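Local coordinates for histidine triad (HIT) protein (Clostridium difficile, PDB 4EGU) that binds a purine mononucleotide and a zinc ion and, as a histidine triad family member, probably acts as a nucleotide hydrolase or transferase, at residues Val27-Asp32 and Ile41-Lys46. Residues are numbered along the deposited sequence; the frame is centred on the assembly and turned at random.
With 5GP (guanosine-5'-monophosphate), chain C.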
loop_
_atom_site.group_PDB
_atom_site.type_symbol
_atom_site.label_atom_id
_atom_site.label_comp_id
_atom_site.label_asym_id
_atom_site.label_seq_id
_atom_site.Cartn_x
_atom_site.Cartn_y
_atom_site.Cartn_z
ATOM N N VAL A 27 -11.583 -12.108 -3.052
ATOM C CA VAL A 27 -11.464 -10.669 -2.845
ATOM C C VAL A 27 -12.725 -10.002 -3.346
ATOM O O VAL A 27 -13.323 -10.414 -4.341
ATOM C CB VAL A 27 -10.211 -10.120 -3.595
ATOM C CG1 VAL A 27 -10.247 -8.605 -3.714
ATOM C CG2 VAL A 27 -8.920 -10.560 -2.893
ATOM N N LEU A 28 -13.121 -8.942 -2.658
ATOM C CA LEU A 28 -14.190 -8.059 -3.065
ATOM C C LEU A 28 -13.641 -6.631 -3.028
ATOM O O LEU A 28 -12.888 -6.268 -2.141
ATOM C CB LEU A 28 -15.403 -8.141 -2.104
ATOM C CG LEU A 28 -16.603 -7.212 -2.333
ATOM C CD1 LEU A 28 -17.427 -7.644 -3.529
ATOM C CD2 LEU A 28 -17.451 -7.197 -1.090
ATOM N N ALA A 29 -14.055 -5.811 -3.980
ATOM C CA ALA A 29 -13.789 -4.379 -3.925
ATOM C C ALA A 29 -15.096 -3.637 -4.052
ATOM O O ALA A 29 -15.984 -4.062 -4.808
ATOM C CB ALA A 29 -12.819 -3.920 -5.006
ATOM N N PHE A 30 -15.231 -2.536 -3.327
ATOM C CA PHE A 30 -16.468 -1.803 -3.275
ATOM C C PHE A 30 -16.168 -0.336 -2.995
ATOM O O PHE A 30 -15.118 0.010 -2.471
ATOM C CB PHE A 30 -17.445 -2.427 -2.228
ATOM C CG PHE A 30 -16.862 -2.570 -0.825
ATOM C CD1 PHE A 30 -16.057 -3.647 -0.463
ATOM C CD2 PHE A 30 -17.096 -1.592 0.129
ATOM C CE1 PHE A 30 -15.514 -3.743 0.818
ATOM C CE2 PHE A 30 -16.570 -1.693 1.410
ATOM C CZ PHE A 30 -15.771 -2.764 1.748
ATOM N N ASN A 31 -17.088 0.545 -3.340
ATOM C CA ASN A 31 -16.833 1.959 -3.100
ATOM C C ASN A 31 -16.875 2.302 -1.627
ATOM O O ASN A 31 -17.714 1.794 -0.882
ATOM C CB ASN A 31 -17.849 2.792 -3.845
ATOM C CG ASN A 31 -17.652 2.741 -5.340
ATOM O OD1 ASN A 31 -16.529 2.605 -5.849
ATOM N ND2 ASN A 31 -18.740 2.897 -6.055
ATOM N N ASP A 32 -16.003 3.207 -1.227
ATOM C CA ASP A 32 -16.021 3.690 0.134
ATOM C C ASP A 32 -17.303 4.494 0.341
ATOM O O ASP A 32 -17.661 5.266 -0.525
ATOM C CB ASP A 32 -14.805 4.566 0.371
ATOM C CG ASP A 32 -14.555 4.829 1.835
ATOM O OD1 ASP A 32 -15.330 5.600 2.424
ATOM O OD2 ASP A 32 -13.593 4.271 2.382
ATOM N N ILE A 41 -11.984 3.415 -3.577
ATOM C CA ILE A 41 -12.375 2.021 -3.623
ATOM C C ILE A 41 -11.658 1.270 -2.511
ATOM O O ILE A 41 -10.473 1.482 -2.290
ATOM C CB ILE A 41 -12.021 1.438 -5.011
ATOM C CG1 ILE A 41 -12.831 2.140 -6.105
ATOM C CG2 ILE A 41 -12.244 -0.068 -5.039
ATOM C CD1 ILE A 41 -12.252 1.979 -7.508
ATOM N N LEU A 42 -12.390 0.403 -1.822
ATOM C CA LEU A 42 -11.824 -0.473 -0.799
ATOM C C LEU A 42 -11.681 -1.866 -1.399
ATOM O O LEU A 42 -12.630 -2.401 -1.960
ATOM C CB LEU A 42 -12.747 -0.542 0.409
ATOM C CG LEU A 42 -12.837 0.751 1.188
ATOM C CD1 LEU A 42 -14.063 0.799 2.080
ATOM C CD2 LEU A 42 -11.597 0.878 2.065
ATOM N N VAL A 43 -10.496 -2.457 -1.242
ATOM C CA VAL A 43 -10.230 -3.802 -1.715
ATOM C C VAL A 43 -9.962 -4.672 -0.502
ATOM O O VAL A 43 -9.071 -4.358 0.292
ATOM C CB VAL A 43 -9.024 -3.855 -2.687
ATOM C CG1 VAL A 43 -8.918 -5.235 -3.292
ATOM C CG2 VAL A 43 -9.170 -2.810 -3.791
ATOM N N VAL A 44 -10.750 -5.731 -0.313
ATOM C CA VAL A 44 -10.668 -6.548 0.911
ATOM C C VAL A 44 -10.654 -8.030 0.594
ATOM O O VAL A 44 -11.344 -8.478 -0.335
ATOM C CB VAL A 44 -11.804 -6.319 1.917
ATOM C CG1 VAL A 44 -11.978 -4.849 2.158
ATOM C CG2 VAL A 44 -13.125 -6.954 1.448
ATOM N N PRO A 45 -9.895 -8.806 1.377
ATOM C CA PRO A 45 -10.078 -10.244 1.295
ATOM C C PRO A 45 -11.425 -10.593 1.889
ATOM O O PRO A 45 -11.895 -9.952 2.821
ATOM C CB PRO A 45 -8.949 -10.799 2.176
ATOM C CG PRO A 45 -8.712 -9.727 3.174
ATOM C CD PRO A 45 -9.027 -8.437 2.509
ATOM N N LYS A 46 -12.029 -11.649 1.383
ATOM C CA LYS A 46 -13.214 -12.201 2.020
ATOM C C LYS A 46 -12.871 -12.806 3.388
ATOM O O LYS A 46 -13.665 -12.704 4.321
ATOM C CB LYS A 46 -13.883 -13.219 1.094
ATOM C CG LYS A 46 -14.504 -12.548 -0.114
ATOM C CD LYS A 46 -15.151 -13.529 -1.083
ATOM C CE LYS A 46 -15.981 -12.770 -2.105
ATOM N NZ LYS A 46 -16.640 -13.672 -3.062
HETATM P P 5GP C . -9.982 2.950 7.685
HETATM O O1P 5GP C . -9.939 4.378 8.182
HETATM O O2P 5GP C . -10.342 1.909 8.708
HETATM O O3P 5GP C . -8.718 2.601 7.020
HETATM O "O5'" 5GP C . -10.981 2.888 6.475
HETATM C "C5'" 5GP C . -12.283 2.383 6.650
HETATM C "C4'" 5GP C . -13.174 2.925 5.593
HETATM O "O4'" 5GP C . -14.406 2.199 5.617
HETATM C "C3'" 5GP C . -13.534 4.402 5.765
HETATM O "O3'" 5GP C . -12.980 5.168 4.692
HETATM C "C2'" 5GP C . -15.081 4.417 5.708
HETATM O "O2'" 5GP C . -15.650 5.472 4.957
HETATM C "C1'" 5GP C . -15.413 3.034 5.131
HETATM N N9 5GP C . -16.685 2.480 5.571
HETATM C C8 5GP C . -17.063 2.354 6.858
HETATM N N7 5GP C . -18.271 1.762 6.926
HETATM C C5 5GP C . -18.648 1.497 5.658
HETATM C C6 5GP C . -19.785 0.909 5.126
HETATM O O6 5GP C . -20.755 0.488 5.828
HETATM N N1 5GP C . -19.797 0.804 3.787
HETATM C C2 5GP C . -18.791 1.238 2.985
HETATM N N2 5GP C . -18.940 1.075 1.661
HETATM N N3 5GP C . -17.679 1.825 3.455
HETATM C C4 5GP C . -17.629 1.941 4.801
#
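One face of the Phe-30 ring lies against Leu-42, whose CB makes a CH-pi contact 4.2 Å from the ring centroid and somewhat toward the rim. At the edge, in the ring plane, comes the exocyclic N2 of the bound GMP, 3.6 Å from Phe-30 CD2. Val-44 approaches obliquely, its CG1 3.9 Å from Phe-30 CE1, and the ring of Phe-8 from helix 7-12 meets Phe-30 edge-to-face. With chi1 at 55°, Phe-30 CG sits between its own backbone N and carbonyl carbon, which carries the ring over the neighbouring strand. Leu-42 CD1 lies against both Phe-30 CE2 and Asp-32 OD2, 3.5 Å from the latter. This carboxylate reaches the ribose, with OD2 of Asp-32 accepting a hydrogen bond from O3' of GMP at 2.6 Å, while Asn-34 N donates to Asp-32 OD1. One residue earlier, the backbone O of Asn-31 takes a hydrogen bond from the guanine N2 (2.9 Å).

The strands run antiparallel. Leu-28 and Val-44 exchange two nearly straight backbone hydrogen bonds; of the two joining Phe-30 and Leu-42, the one from Phe-30 N to Leu-42 O is more bent (153°). On the other face, Val-27 CG1 meets Val-43 CG1 at 3.6 Å and Ala-29 CB packs on Ile-41 and Val-43, under helix 61-77. Beyond the strand end, the extended Lys-46 chain takes its NZ to a hydrogen bond with the backbone O of Asp-24 and a salt bridge with Glu-23. The whole is a beta hairpin in the antiparallel sheet of the HIT fold: one face packs on the long helix, while the other packs on helix 7-12 and, with the strand end, forms part of the wall of the nucleotide pocket beside His-102 and His-104 of the histidine triad.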